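Putative solute-binding component of ABC transporter (Clostridium phytofermentans, PDB 4YS6) probably captures sugars for an ABC importer, holding beta-D-glucose in the cleft between its two lobes. Local coordinates at residues 95-100 / 303-308; 120-125 / 131-136; 154-159 / 239-244; 164-169 / 231-236. One frame throughout, in Å; residues are numbered along the deposited sequence.

Contact 1: residues 95-100 / 303-308. With NA (sodium ion), chain E.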
loop_
_atom_site.group_PDB
_atom_site.type_symbol
_atom_site.label_atom_id
_atom_site.label_comp_id
_atom_site.label_asym_id
_atom_site.label_seq_id
_atom_site.Cartn_x
_atom_site.Cartn_y
_atom_site.Cartn_z
ATOM N N LEU A 95 -16.437 -17.655 5.910
ATOM C CA LEU A 95 -16.228 -16.313 5.382
ATOM C C LEU A 95 -14.731 -16.188 5.116
ATOM O O LEU A 95 -13.905 -16.711 5.894
ATOM C CB LEU A 95 -16.706 -15.232 6.370
ATOM C CG LEU A 95 -16.680 -13.762 5.955
ATOM C CD1 LEU A 95 -17.777 -12.979 6.694
ATOM C CD2 LEU A 95 -15.312 -13.093 6.199
ATOM N N LEU A 96 -14.380 -15.502 4.026
ATOM C CA LEU A 96 -12.978 -15.286 3.666
ATOM C C LEU A 96 -12.635 -13.811 3.666
ATOM O O LEU A 96 -13.324 -13.005 3.041
ATOM C CB LEU A 96 -12.678 -15.867 2.294
ATOM C CG LEU A 96 -12.939 -17.367 2.158
ATOM C CD1 LEU A 96 -12.978 -17.767 0.679
ATOM C CD2 LEU A 96 -11.857 -18.134 2.898
ATOM N N VAL A 97 -11.564 -13.480 4.374
ATOM C CA VAL A 97 -10.971 -12.160 4.336
ATOM C C VAL A 97 -9.672 -12.287 3.572
ATOM O O VAL A 97 -8.757 -12.982 4.040
ATOM C CB VAL A 97 -10.713 -11.621 5.735
ATOM C CG1 VAL A 97 -10.020 -10.270 5.653
ATOM C CG2 VAL A 97 -12.022 -11.523 6.512
ATOM N N ILE A 98 -9.572 -11.641 2.401
ATOM C CA ILE A 98 -8.449 -11.894 1.503
ATOM C C ILE A 98 -7.734 -10.643 1.094
ATOM O O ILE A 98 -8.330 -9.741 0.515
ATOM C CB ILE A 98 -8.901 -12.634 0.208
ATOM C CG1 ILE A 98 -9.520 -13.978 0.563
ATOM C CG2 ILE A 98 -7.734 -12.816 -0.750
ATOM C CD1 ILE A 98 -10.200 -14.616 -0.557
ATOM N N ALA A 99 -6.437 -10.603 1.395
ATOM C CA ALA A 99 -5.541 -9.572 0.905
ATOM C C ALA A 99 -4.730 -10.185 -0.244
ATOM O O ALA A 99 -3.753 -10.898 -0.023
ATOM C CB ALA A 99 -4.639 -9.071 2.005
ATOM N N SER A 100 -5.184 -9.956 -1.466
ATOM C CA SER A 100 -4.681 -10.667 -2.631
ATOM C C SER A 100 -3.316 -10.174 -3.078
ATOM O O SER A 100 -2.986 -8.995 -2.942
ATOM C CB SER A 100 -5.685 -10.538 -3.783
ATOM O OG SER A 100 -5.830 -9.202 -4.167
ATOM N N LYS A 303 -16.146 -5.672 12.122
ATOM C CA LYS A 303 -17.536 -5.181 12.105
ATOM C C LYS A 303 -18.317 -5.736 10.905
ATOM O O LYS A 303 -19.522 -6.062 11.016
ATOM C CB LYS A 303 -17.584 -3.652 12.075
ATOM C CG LYS A 303 -17.116 -3.022 13.365
ATOM C CD LYS A 303 -17.150 -1.524 13.230
ATOM C CE LYS A 303 -16.450 -0.844 14.385
ATOM N NZ LYS A 303 -16.415 0.625 14.145
HETATM N N MSE A 304 -17.659 -5.825 9.753
HETATM C CA MSE A 304 -18.277 -6.410 8.552
HETATM C C MSE A 304 -18.543 -7.904 8.750
HETATM O O MSE A 304 -19.603 -8.397 8.398
HETATM C CB MSE A 304 -17.408 -6.198 7.300
HETATM C CG MSE A 304 -17.217 -4.767 6.970
HETATM SE SE MSE A 304 -15.994 -4.778 5.414
HETATM C CE MSE A 304 -16.346 -2.996 4.769
ATOM N N VAL A 305 -17.587 -8.619 9.333
ATOM C CA VAL A 305 -17.751 -10.042 9.597
ATOM C C VAL A 305 -18.933 -10.278 10.534
ATOM O O VAL A 305 -19.795 -11.151 10.297
ATOM C CB VAL A 305 -16.465 -10.612 10.188
ATOM C CG1 VAL A 305 -16.671 -12.054 10.620
ATOM C CG2 VAL A 305 -15.357 -10.516 9.162
ATOM N N ASP A 306 -19.000 -9.479 11.595
ATOM C CA ASP A 306 -20.116 -9.571 12.523
ATOM C C ASP A 306 -21.461 -9.303 11.826
ATOM O O ASP A 306 -22.461 -9.980 12.090
ATOM C CB ASP A 306 -19.963 -8.569 13.666
ATOM C CG ASP A 306 -19.056 -9.058 14.780
ATOM O OD1 ASP A 306 -18.750 -10.265 14.866
ATOM O OD2 ASP A 306 -18.669 -8.206 15.605
ATOM N N ALA A 307 -21.488 -8.291 10.970
ATOM C CA ALA A 307 -22.718 -7.928 10.288
ATOM C C ALA A 307 -23.188 -9.095 9.431
ATOM O O ALA A 307 -24.374 -9.445 9.420
ATOM C CB ALA A 307 -22.505 -6.691 9.442
ATOM N N ILE A 308 -22.233 -9.722 8.751
ATOM C CA ILE A 308 -22.537 -10.828 7.848
ATOM C C ILE A 308 -22.915 -12.105 8.607
ATOM O O ILE A 308 -23.884 -12.793 8.260
ATOM C CB ILE A 308 -21.334 -11.111 6.928
ATOM C CG1 ILE A 308 -21.111 -9.937 5.972
ATOM C CG2 ILE A 308 -21.523 -12.398 6.166
ATOM C CD1 ILE A 308 -19.745 -9.912 5.341
HETATM NA NA NA E . -25.846 -8.584 7.766
HETATM O O HOH W 1 -24.487 -7.847 6.043
#
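Leu-95 meets Val-305 and Ile-308 where helix 294-309 lies against the central sheet of one lobe, in the alpha/beta/alpha layering of a periplasmic binding protein. Strand and helix segments run nearly antiparallel (161°), with their axes 10.5 Å apart. The Leu-95 CB points to the helix, and CG stands anti to the backbone N (chi1 -175°), which carries the fork straight out from the strand. The two methyls then divide the work. CD1 mainly meets Ile-308, touching CG2 at 3.8 Å and the end methyl CD1 at 3.9 Å, the two side chains crossing at about a right angle. CD2 meets Val-305, reaching its CG2 at 3.9 Å. Two residues on, and on the same side of the strand, the CG2 of Val-97 approaches that same Val-305 methyl more loosely, at 4.4 Å. Val-305 also packs on Ile-121 and Leu-62, so neighbouring strand and helix close round it. The alternate residues, Leu-96 and Ile-98, serve the other side, against helix 78-90. Beyond the apolar layer, near its carboxyl end, the helix carries a sodium ion: Ala-307 O binds it at 2.4 Å, with Gly-312 O and a water as further ligands.

Contact 2: residues 120-125 / 131-136. With BGC (beta-D-glucopyranose), chain D.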
loop_
_atom_site.group_PDB
_atom_site.type_symbol
_atom_site.label_atom_id
_atom_site.label_comp_id
_atom_site.label_asym_id
_atom_site.label_seq_id
_atom_site.Cartn_x
_atom_site.Cartn_y
_atom_site.Cartn_z
ATOM N N VAL A 120 -17.028 -12.980 0.779
ATOM C CA VAL A 120 -15.642 -12.583 0.569
ATOM C C VAL A 120 -15.456 -11.103 0.826
ATOM O O VAL A 120 -16.102 -10.256 0.201
ATOM C CB VAL A 120 -15.183 -12.908 -0.873
ATOM C CG1 VAL A 120 -13.808 -12.336 -1.149
ATOM C CG2 VAL A 120 -15.209 -14.417 -1.088
ATOM N N ILE A 121 -14.551 -10.798 1.742
ATOM C CA ILE A 121 -14.171 -9.412 1.996
ATOM C C ILE A 121 -12.785 -9.218 1.408
ATOM O O ILE A 121 -11.843 -9.932 1.754
ATOM C CB ILE A 121 -14.189 -9.076 3.515
ATOM C CG1 ILE A 121 -15.596 -9.251 4.091
ATOM C CG2 ILE A 121 -13.717 -7.666 3.748
ATOM C CD1 ILE A 121 -15.667 -9.132 5.584
ATOM N N ALA A 122 -12.672 -8.271 0.488
ATOM C CA ALA A 122 -11.364 -7.860 -0.040
ATOM C C ALA A 122 -10.722 -6.964 0.993
ATOM O O ALA A 122 -11.295 -5.936 1.368
ATOM C CB ALA A 122 -11.508 -7.131 -1.328
ATOM N N TYR A 123 -9.540 -7.358 1.453
ATOM C CA TYR A 123 -8.818 -6.670 2.499
ATOM C C TYR A 123 -7.704 -5.840 1.884
ATOM O O TYR A 123 -6.772 -6.399 1.311
ATOM C CB TYR A 123 -8.210 -7.679 3.497
ATOM C CG TYR A 123 -7.567 -7.035 4.700
ATOM C CD1 TYR A 123 -6.281 -6.527 4.640
ATOM C CD2 TYR A 123 -8.254 -6.941 5.893
ATOM C CE1 TYR A 123 -5.702 -5.910 5.747
ATOM C CE2 TYR A 123 -7.704 -6.338 6.995
ATOM C CZ TYR A 123 -6.438 -5.827 6.931
ATOM O OH TYR A 123 -5.905 -5.238 8.050
ATOM N N ASP A 124 -7.836 -4.519 2.026
ATOM C CA ASP A 124 -6.884 -3.489 1.607
ATOM C C ASP A 124 -6.730 -3.331 0.101
ATOM O O ASP A 124 -6.782 -2.188 -0.396
ATOM C CB ASP A 124 -5.511 -3.699 2.212
ATOM C CG ASP A 124 -4.656 -2.466 2.062
ATOM O OD1 ASP A 124 -4.749 -1.544 2.918
ATOM O OD2 ASP A 124 -3.964 -2.367 1.032
ATOM N N ARG A 125 -6.529 -4.445 -0.597
ATOM C CA ARG A 125 -6.436 -4.489 -2.055
ATOM C C ARG A 125 -7.719 -5.006 -2.663
ATOM O O ARG A 125 -8.294 -5.967 -2.170
ATOM C CB ARG A 125 -5.294 -5.402 -2.485
ATOM C CG ARG A 125 -3.947 -4.943 -1.926
ATOM C CD ARG A 125 -2.921 -6.040 -2.089
ATOM N NE ARG A 125 -1.569 -5.567 -1.743
ATOM C CZ ARG A 125 -0.470 -6.316 -1.825
ATOM N NH1 ARG A 125 -0.542 -7.578 -2.195
ATOM N NH2 ARG A 125 0.715 -5.799 -1.535
ATOM N N ASP A 131 -17.403 -11.619 -9.558
ATOM C CA ASP A 131 -18.687 -11.268 -8.958
ATOM C C ASP A 131 -18.880 -11.867 -7.557
ATOM O O ASP A 131 -19.979 -11.837 -7.009
ATOM C CB ASP A 131 -19.837 -11.705 -9.875
ATOM C CG ASP A 131 -19.852 -13.204 -10.152
ATOM O OD1 ASP A 131 -19.184 -13.964 -9.420
ATOM O OD2 ASP A 131 -20.554 -13.624 -11.112
ATOM N N ALA A 132 -17.804 -12.386 -6.980
ATOM C CA ALA A 132 -17.861 -13.055 -5.688
ATOM C C ALA A 132 -17.472 -12.154 -4.520
ATOM O O ALA A 132 -17.483 -12.615 -3.371
ATOM C CB ALA A 132 -16.952 -14.287 -5.696
ATOM N N VAL A 133 -17.119 -10.897 -4.801
ATOM C CA VAL A 133 -16.602 -9.994 -3.769
ATOM C C VAL A 133 -17.771 -9.245 -3.129
ATOM O O VAL A 133 -18.536 -8.565 -3.830
ATOM C CB VAL A 133 -15.591 -8.988 -4.348
ATOM C CG1 VAL A 133 -15.025 -8.091 -3.231
ATOM C CG2 VAL A 133 -14.446 -9.724 -5.081
ATOM N N SER A 134 -17.928 -9.395 -1.812
ATOM C CA SER A 134 -19.062 -8.841 -1.084
ATOM C C SER A 134 -18.808 -7.390 -0.681
ATOM O O SER A 134 -19.652 -6.498 -0.886
ATOM C CB SER A 134 -19.348 -9.675 0.177
ATOM O OG SER A 134 -19.485 -11.071 -0.126
ATOM N N TYR A 135 -17.647 -7.192 -0.068
ATOM C CA TYR A 135 -17.230 -5.920 0.519
ATOM C C TYR A 135 -15.749 -5.704 0.356
ATOM O O TYR A 135 -14.986 -6.642 0.110
ATOM C CB TYR A 135 -17.579 -5.838 2.018
ATOM C CG TYR A 135 -19.063 -5.919 2.284
ATOM C CD1 TYR A 135 -19.887 -4.800 2.154
ATOM C CD2 TYR A 135 -19.643 -7.119 2.636
ATOM C CE1 TYR A 135 -21.249 -4.909 2.345
ATOM C CE2 TYR A 135 -21.002 -7.221 2.846
ATOM C CZ TYR A 135 -21.789 -6.127 2.698
ATOM O OH TYR A 135 -23.131 -6.256 2.912
ATOM N N TYR A 136 -15.354 -4.441 0.504
ATOM C CA TYR A 136 -13.963 -4.001 0.385
ATOM C C TYR A 136 -13.680 -3.073 1.564
ATOM O O TYR A 136 -14.431 -2.123 1.806
ATOM C CB TYR A 136 -13.756 -3.286 -0.943
ATOM C CG TYR A 136 -12.380 -2.734 -1.233
ATOM C CD1 TYR A 136 -11.236 -3.420 -0.885
ATOM C CD2 TYR A 136 -12.243 -1.516 -1.897
ATOM C CE1 TYR A 136 -9.975 -2.914 -1.202
ATOM C CE2 TYR A 136 -11.016 -1.003 -2.210
ATOM C CZ TYR A 136 -9.889 -1.682 -1.874
ATOM O OH TYR A 136 -8.669 -1.127 -2.218
HETATM C C2 BGC D . -0.782 -1.452 0.428
HETATM C C3 BGC D . 0.400 -0.683 0.923
HETATM C C4 BGC D . 1.626 -1.495 0.969
HETATM C C5 BGC D . 1.902 -2.193 -0.327
HETATM C C6 BGC D . 3.028 -3.202 -0.256
HETATM C C1 BGC D . -0.481 -2.003 -0.980
HETATM O O1 BGC D . -1.453 -2.701 -1.460
HETATM O O2 BGC D . -1.922 -0.604 0.363
HETATM O O3 BGC D . 0.042 -0.182 2.266
HETATM O O4 BGC D . 2.794 -0.676 1.227
HETATM O O5 BGC D . 0.690 -2.910 -0.710
HETATM O O6 BGC D . 2.917 -4.042 0.882
#
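Ala-122 CB sits against both Val-133 CG1 (4.1 Å) and Tyr-136 CD1 (3.7 Å), the apolar centre of two neighbouring parallel strands in an alpha/beta lobe of the periplasmic binding protein fold. On the other face Ile-121 stands beside the CB of Tyr-135. Around this centre the backbones pair: Ala-122 N donates to Tyr-135 O at 2.9 Å. At the start of the pairing Val-120 O takes Ser-134 N at 2.9 Å and, weakly, Tyr-135 N, while Val-120 N gives its hydrogen to the Ser-134 hydroxyl. The Tyr-136 ring turns its edge to Ala-122 O and Asp-124 O; CG anti to the backbone N (chi1 179°) sends it forward to the turn. Its OH donates to Asp-124 O at 2.8 Å, arriving 44° out of the carbonyl plane. Thr-138 and Asn-178 also bond that oxygen, so three groups hold this sugar-binding turn. Asp-124 OD2 accepts the glucose O2 hydroxyl at 2.8 Å, and its OD1 is paired with Arg-50. Arg-125, extended from CG to NE, meets the sugar with its guanidinium edge: NE bonds O1 at 2.9 Å, and NH2 donates almost straight (173°) to the ring oxygen O5 at 3.0 Å.

Contact 3: residues 154-159 / 239-244. With NA (sodium ion), chain F.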
loop_
_atom_site.group_PDB
_atom_site.type_symbol
_atom_site.label_atom_id
_atom_site.label_comp_id
_atom_site.label_asym_id
_atom_site.label_seq_id
_atom_site.Cartn_x
_atom_site.Cartn_y
_atom_site.Cartn_z
ATOM N N GLU A 154 4.382 21.158 -2.677
ATOM C CA GLU A 154 4.652 22.169 -1.658
ATOM C C GLU A 154 6.141 22.363 -1.459
ATOM O O GLU A 154 6.595 23.482 -1.424
ATOM C CB GLU A 154 4.013 21.791 -0.320
ATOM C CG GLU A 154 2.574 22.238 -0.176
ATOM C CD GLU A 154 2.455 23.734 0.054
ATOM O OE1 GLU A 154 3.489 24.388 0.302
ATOM O OE2 GLU A 154 1.326 24.259 -0.016
ATOM N N LYS A 155 6.914 21.293 -1.336
ATOM C CA LYS A 155 8.322 21.444 -0.976
ATOM C C LYS A 155 9.160 21.940 -2.148
ATOM O O LYS A 155 10.218 22.569 -1.948
ATOM C CB LYS A 155 8.884 20.122 -0.433
ATOM C CG LYS A 155 8.409 19.758 0.970
ATOM C CD LYS A 155 8.769 20.816 1.990
ATOM C CE LYS A 155 8.419 20.397 3.404
ATOM N NZ LYS A 155 8.576 21.551 4.320
ATOM N N LEU A 156 8.695 21.700 -3.371
ATOM C CA LEU A 156 9.381 22.221 -4.563
ATOM C C LEU A 156 8.827 23.572 -5.012
ATOM O O LEU A 156 9.297 24.137 -5.996
ATOM C CB LEU A 156 9.285 21.239 -5.729
ATOM C CG LEU A 156 10.031 19.911 -5.575
ATOM C CD1 LEU A 156 9.835 19.048 -6.814
ATOM C CD2 LEU A 156 11.508 20.106 -5.292
ATOM N N ASN A 157 7.855 24.111 -4.268
ATOM C CA ASN A 157 7.271 25.411 -4.557
ATOM C C ASN A 157 6.757 25.455 -5.994
ATOM O O ASN A 157 6.980 26.432 -6.696
ATOM C CB ASN A 157 8.271 26.563 -4.375
ATOM C CG ASN A 157 8.740 26.729 -2.949
ATOM O OD1 ASN A 157 8.127 26.239 -2.019
ATOM N ND2 ASN A 157 9.825 27.465 -2.777
ATOM N N LEU A 158 6.108 24.387 -6.444
ATOM C CA LEU A 158 5.733 24.328 -7.855
ATOM C C LEU A 158 4.739 25.398 -8.258
ATOM O O LEU A 158 4.710 25.767 -9.418
ATOM C CB LEU A 158 5.174 22.964 -8.189
ATOM C CG LEU A 158 6.151 21.798 -8.022
ATOM C CD1 LEU A 158 5.530 20.519 -8.511
ATOM C CD2 LEU A 158 7.480 22.006 -8.721
ATOM N N GLU A 159 3.944 25.920 -7.330
ATOM C CA GLU A 159 2.972 26.950 -7.712
ATOM C C GLU A 159 3.644 28.236 -8.146
ATOM O O GLU A 159 3.025 29.068 -8.822
ATOM C CB GLU A 159 2.012 27.257 -6.557
ATOM C CG GLU A 159 0.972 26.168 -6.343
ATOM C CD GLU A 159 -0.248 26.651 -5.573
ATOM O OE1 GLU A 159 -0.197 27.757 -4.991
ATOM O OE2 GLU A 159 -1.263 25.922 -5.559
ATOM N N LEU A 239 19.199 15.401 -8.006
ATOM C CA LEU A 239 17.914 14.747 -7.997
ATOM C C LEU A 239 17.095 15.459 -6.946
ATOM O O LEU A 239 17.466 15.454 -5.776
ATOM C CB LEU A 239 18.083 13.261 -7.681
ATOM C CG LEU A 239 16.826 12.444 -7.533
ATOM C CD1 LEU A 239 15.966 12.565 -8.743
ATOM C CD2 LEU A 239 17.214 10.991 -7.310
ATOM N N ASP A 240 16.016 16.119 -7.357
ATOM C CA ASP A 240 15.281 16.991 -6.435
ATOM C C ASP A 240 14.195 16.245 -5.651
ATOM O O ASP A 240 13.935 16.576 -4.492
ATOM C CB ASP A 240 14.653 18.157 -7.195
ATOM C CG ASP A 240 15.707 19.081 -7.823
ATOM O OD1 ASP A 240 16.366 19.819 -7.057
ATOM O OD2 ASP A 240 15.918 19.049 -9.061
ATOM N N ALA A 241 13.572 15.241 -6.273
ATOM C CA ALA A 241 12.529 14.475 -5.607
ATOM C C ALA A 241 12.394 13.087 -6.170
ATOM O O ALA A 241 12.559 12.884 -7.375
ATOM C CB ALA A 241 11.174 15.194 -5.709
ATOM N N VAL A 242 12.079 12.136 -5.289
ATOM C CA VAL A 242 11.659 10.799 -5.722
ATOM C C VAL A 242 10.285 10.501 -5.132
ATOM O O VAL A 242 10.117 10.370 -3.923
ATOM C CB VAL A 242 12.653 9.701 -5.309
ATOM C CG1 VAL A 242 12.337 8.387 -6.042
ATOM C CG2 VAL A 242 14.078 10.117 -5.638
ATOM N N LEU A 243 9.303 10.417 -6.009
ATOM C CA LEU A 243 7.966 10.010 -5.628
ATOM C C LEU A 243 7.960 8.505 -5.488
ATOM O O LEU A 243 8.066 7.792 -6.491
ATOM C CB LEU A 243 6.955 10.467 -6.679
ATOM C CG LEU A 243 5.554 9.902 -6.553
ATOM C CD1 LEU A 243 4.962 10.367 -5.209
ATOM C CD2 LEU A 243 4.712 10.373 -7.745
ATOM N N CYS A 244 7.893 8.036 -4.247
ATOM C CA CYS A 244 7.757 6.610 -3.968
ATOM C C CYS A 244 6.383 6.383 -3.394
ATOM O O CYS A 244 6.015 7.036 -2.418
ATOM C CB CYS A 244 8.790 6.111 -2.978
ATOM S SG CYS A 244 10.480 6.326 -3.584
HETATM NA NA NA F . 6.228 25.680 -0.677
HETATM O O HOH W 2 6.122 27.973 -0.045
#
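Glu-154 O is gripped twice at the end of helix 141-155, by a sodium ion at 2.4 Å and by the backbone N of Asn-157 at 3.2 Å, and the turn so held presents Leu-156 to Asp-240 and Ala-241. The meeting itself is slight and apolar. Leu-156 reaches over from just beyond the helix with both methyls: CD2 comes to Asp-240 CB and CD1 to Ala-241 CB, each at 4.2 Å. CG anti to the carbonyl carbon (chi1 -67°), followed by an extended chi2, sends the fork toward Asp-240 and Ala-241, and the leucine crosses the aspartate side chain at a slant. Phe-165 packs beside both Leu-156 and Asp-240, filling out the cluster. The polar end of Asp-240 is tied to the sheet, its OD2 held by the backbone N of Asn-166 on the next strand. On the far side of the turn, Asn-157 has a positive phi (55°), and its OD1 is a second sodium ligand, also 2.4 Å from the metal; a water provides a third. The ion thus bridges the last helical turn and the residue that ends it. With two bonds back into that turn, this is a Schellman motif closing a helix that lies against the parallel sheet of a Rossmann-like lobe.

Contact 4: residues 164-169 / 231-236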
loop_
_atom_site.group_PDB
_atom_site.type_symbol
_atom_site.label_atom_id
_atom_site.label_comp_id
_atom_site.label_asym_id
_atom_site.label_seq_id
_atom_site.Cartn_x
_atom_site.Cartn_y
_atom_site.Cartn_z
ATOM N N PRO A 164 13.737 24.116 -13.856
ATOM C CA PRO A 164 13.214 22.770 -13.665
ATOM C C PRO A 164 13.735 22.095 -12.409
ATOM O O PRO A 164 14.790 22.451 -11.869
ATOM C CB PRO A 164 13.705 22.031 -14.911
ATOM C CG PRO A 164 14.973 22.706 -15.252
ATOM C CD PRO A 164 14.751 24.162 -14.926
ATOM N N PHE A 165 12.964 21.118 -11.961
ATOM C CA PHE A 165 13.351 20.209 -10.894
ATOM C C PHE A 165 13.352 18.790 -11.438
ATOM O O PHE A 165 12.474 18.423 -12.213
ATOM C CB PHE A 165 12.399 20.266 -9.717
ATOM C CG PHE A 165 12.268 21.614 -9.096
ATOM C CD1 PHE A 165 13.156 22.013 -8.120
ATOM C CD2 PHE A 165 11.238 22.463 -9.455
ATOM C CE1 PHE A 165 13.041 23.239 -7.529
ATOM C CE2 PHE A 165 11.109 23.700 -8.848
ATOM C CZ PHE A 165 12.020 24.086 -7.887
ATOM N N ASN A 166 14.295 17.982 -10.977
ATOM C CA ASN A 166 14.426 16.605 -11.451
ATOM C C ASN A 166 13.671 15.658 -10.535
ATOM O O ASN A 166 13.876 15.653 -9.331
ATOM C CB ASN A 166 15.890 16.215 -11.539
ATOM C CG ASN A 166 16.617 16.968 -12.629
ATOM O OD1 ASN A 166 17.596 17.673 -12.373
ATOM N ND2 ASN A 166 16.119 16.855 -13.848
ATOM N N LEU A 167 12.820 14.836 -11.143
ATOM C CA LEU A 167 11.946 13.903 -10.447
ATOM C C LEU A 167 12.173 12.488 -10.945
ATOM O O LEU A 167 12.379 12.305 -12.136
ATOM C CB LEU A 167 10.490 14.289 -10.705
ATOM C CG LEU A 167 9.392 13.349 -10.182
ATOM C CD1 LEU A 167 9.291 13.456 -8.702
ATOM C CD2 LEU A 167 8.049 13.649 -10.824
ATOM N N GLU A 168 12.154 11.504 -10.057
ATOM C CA GLU A 168 11.967 10.111 -10.489
ATOM C C GLU A 168 10.809 9.502 -9.710
ATOM O O GLU A 168 10.431 10.000 -8.660
ATOM C CB GLU A 168 13.248 9.290 -10.322
ATOM C CG GLU A 168 14.450 9.821 -11.161
ATOM C CD GLU A 168 14.299 9.610 -12.668
ATOM O OE1 GLU A 168 13.519 8.728 -13.082
ATOM O OE2 GLU A 168 14.981 10.316 -13.443
ATOM N N ILE A 169 10.247 8.415 -10.234
ATOM C CA ILE A 169 8.983 7.881 -9.743
ATOM C C ILE A 169 9.074 6.372 -9.581
ATOM O O ILE A 169 9.554 5.695 -10.483
ATOM C CB ILE A 169 7.842 8.190 -10.719
ATOM C CG1 ILE A 169 7.681 9.694 -10.958
ATOM C CG2 ILE A 169 6.530 7.615 -10.213
ATOM C CD1 ILE A 169 6.940 9.996 -12.253
ATOM N N SER A 231 23.261 6.331 -14.591
ATOM C CA SER A 231 23.003 6.779 -15.955
ATOM C C SER A 231 22.733 8.276 -16.055
ATOM O O SER A 231 23.113 8.894 -17.039
ATOM C CB SER A 231 21.820 6.015 -16.543
ATOM O OG SER A 231 22.044 4.615 -16.519
ATOM N N TYR A 232 22.089 8.858 -15.048
ATOM C CA TYR A 232 21.562 10.211 -15.177
ATOM C C TYR A 232 21.952 11.196 -14.077
ATOM O O TYR A 232 21.780 12.391 -14.264
ATOM C CB TYR A 232 20.039 10.145 -15.252
ATOM C CG TYR A 232 19.515 9.253 -16.351
ATOM C CD1 TYR A 232 19.706 9.567 -17.687
ATOM C CD2 TYR A 232 18.843 8.086 -16.046
ATOM C CE1 TYR A 232 19.233 8.736 -18.688
ATOM C CE2 TYR A 232 18.369 7.247 -17.033
ATOM C CZ TYR A 232 18.566 7.575 -18.351
ATOM O OH TYR A 232 18.087 6.730 -19.322
ATOM N N TYR A 233 22.444 10.720 -12.935
ATOM C CA TYR A 233 22.727 11.606 -11.799
ATOM C C TYR A 233 24.123 11.332 -11.230
ATOM O O TYR A 233 24.358 11.430 -10.028
ATOM C CB TYR A 233 21.652 11.440 -10.709
ATOM C CG TYR A 233 20.233 11.710 -11.190
ATOM C CD1 TYR A 233 19.728 13.003 -11.248
ATOM C CD2 TYR A 233 19.399 10.663 -11.602
ATOM C CE1 TYR A 233 18.426 13.252 -11.708
ATOM C CE2 TYR A 233 18.105 10.904 -12.057
ATOM C CZ TYR A 233 17.620 12.205 -12.106
ATOM O OH TYR A 233 16.333 12.446 -12.553
ATOM N N ALA A 234 25.044 10.968 -12.105
ATOM C CA ALA A 234 26.411 10.637 -11.700
ATOM C C ALA A 234 27.292 11.841 -11.939
ATOM O O ALA A 234 28.382 11.953 -11.382
ATOM C CB ALA A 234 26.932 9.439 -12.471
ATOM N N ASP A 235 26.815 12.718 -12.812
ATOM C CA ASP A 235 27.419 14.018 -13.017
ATOM C C ASP A 235 26.896 14.940 -11.922
ATOM O O ASP A 235 26.422 14.475 -10.881
ATOM C CB ASP A 235 27.102 14.557 -14.422
ATOM C CG ASP A 235 25.600 14.615 -14.719
ATOM O OD1 ASP A 235 24.779 14.560 -13.781
ATOM O OD2 ASP A 235 25.241 14.722 -15.910
ATOM N N GLY A 236 26.961 16.240 -12.156
ATOM C CA GLY A 236 26.564 17.197 -11.143
ATOM C C GLY A 236 25.069 17.279 -10.903
ATOM O O GLY A 236 24.636 18.031 -10.028
#
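Strand 165-169 passes the carboxyl end of helix 218-232 at a distance, the closest CA atoms being those of Asn-166 and Tyr-233, 9.7 Å apart, so the gap is spanned by side chains. Tyr-233, the first residue to leave helical geometry, does most of the spanning. Its CG stands anti to the carbonyl carbon (chi1 -58°), and the ring comes at the strand edge on, hydroxyl foremost, between two residues that share one face of the sheet. Asn-166 touches it with CB, which lies near the ring plane at 3.9 Å from CE1. Glu-168 comes from the opposite direction. Its CG lies 3.5 Å from the Tyr-233 OH, and the bend at chi2 (-70°) folds the carboxylate back beside the phenol. The hydroxyl donates to Glu-168 OE2 at 2.7 Å, and OE2 receives it on its anti lone pair, the one facing away from OE1. OE2 lies in the plane of the ring, yet the carboxylate is turned 80° to that plane. OE1 is bonded in turn by the Ser-203 hydroxyl, so both oxygens of this buried acid are held, which limits its rotation; the donors around it would probably steady a negative charge. Ile-228 of helix 218-232 packs on both Glu-168 and Tyr-233. The contact thus fastens the end of helix 218-232 to one face of the parallel sheet, ahead of the loop that leads into strand 241-244: the helix-to-strand return of a Rossmann-like alpha/beta lobe.

In the fold
The contacts fall into two pairs, one in each lobe of a type I periplasmic binding protein. Contacts 1 and 2 have centres 8 Å apart and share the larger sheet, where strands 95-98 and 119-123 are neighbours. Contacts 3 and 4, 12 Å apart, share the four-stranded parallel sheet through strands 165-170 and 241-244. Between the pairs the centres lie 35 to 45 Å apart. Along the chain contacts 2, 3 and 4 all lie within the span of contact 1, with contact 4 nested in contact 3: the chain leaves the first lobe, builds the second and returns through strand 289-291 to helix 294-309. Glucose sits between the lobes, bonded directly by contact 2.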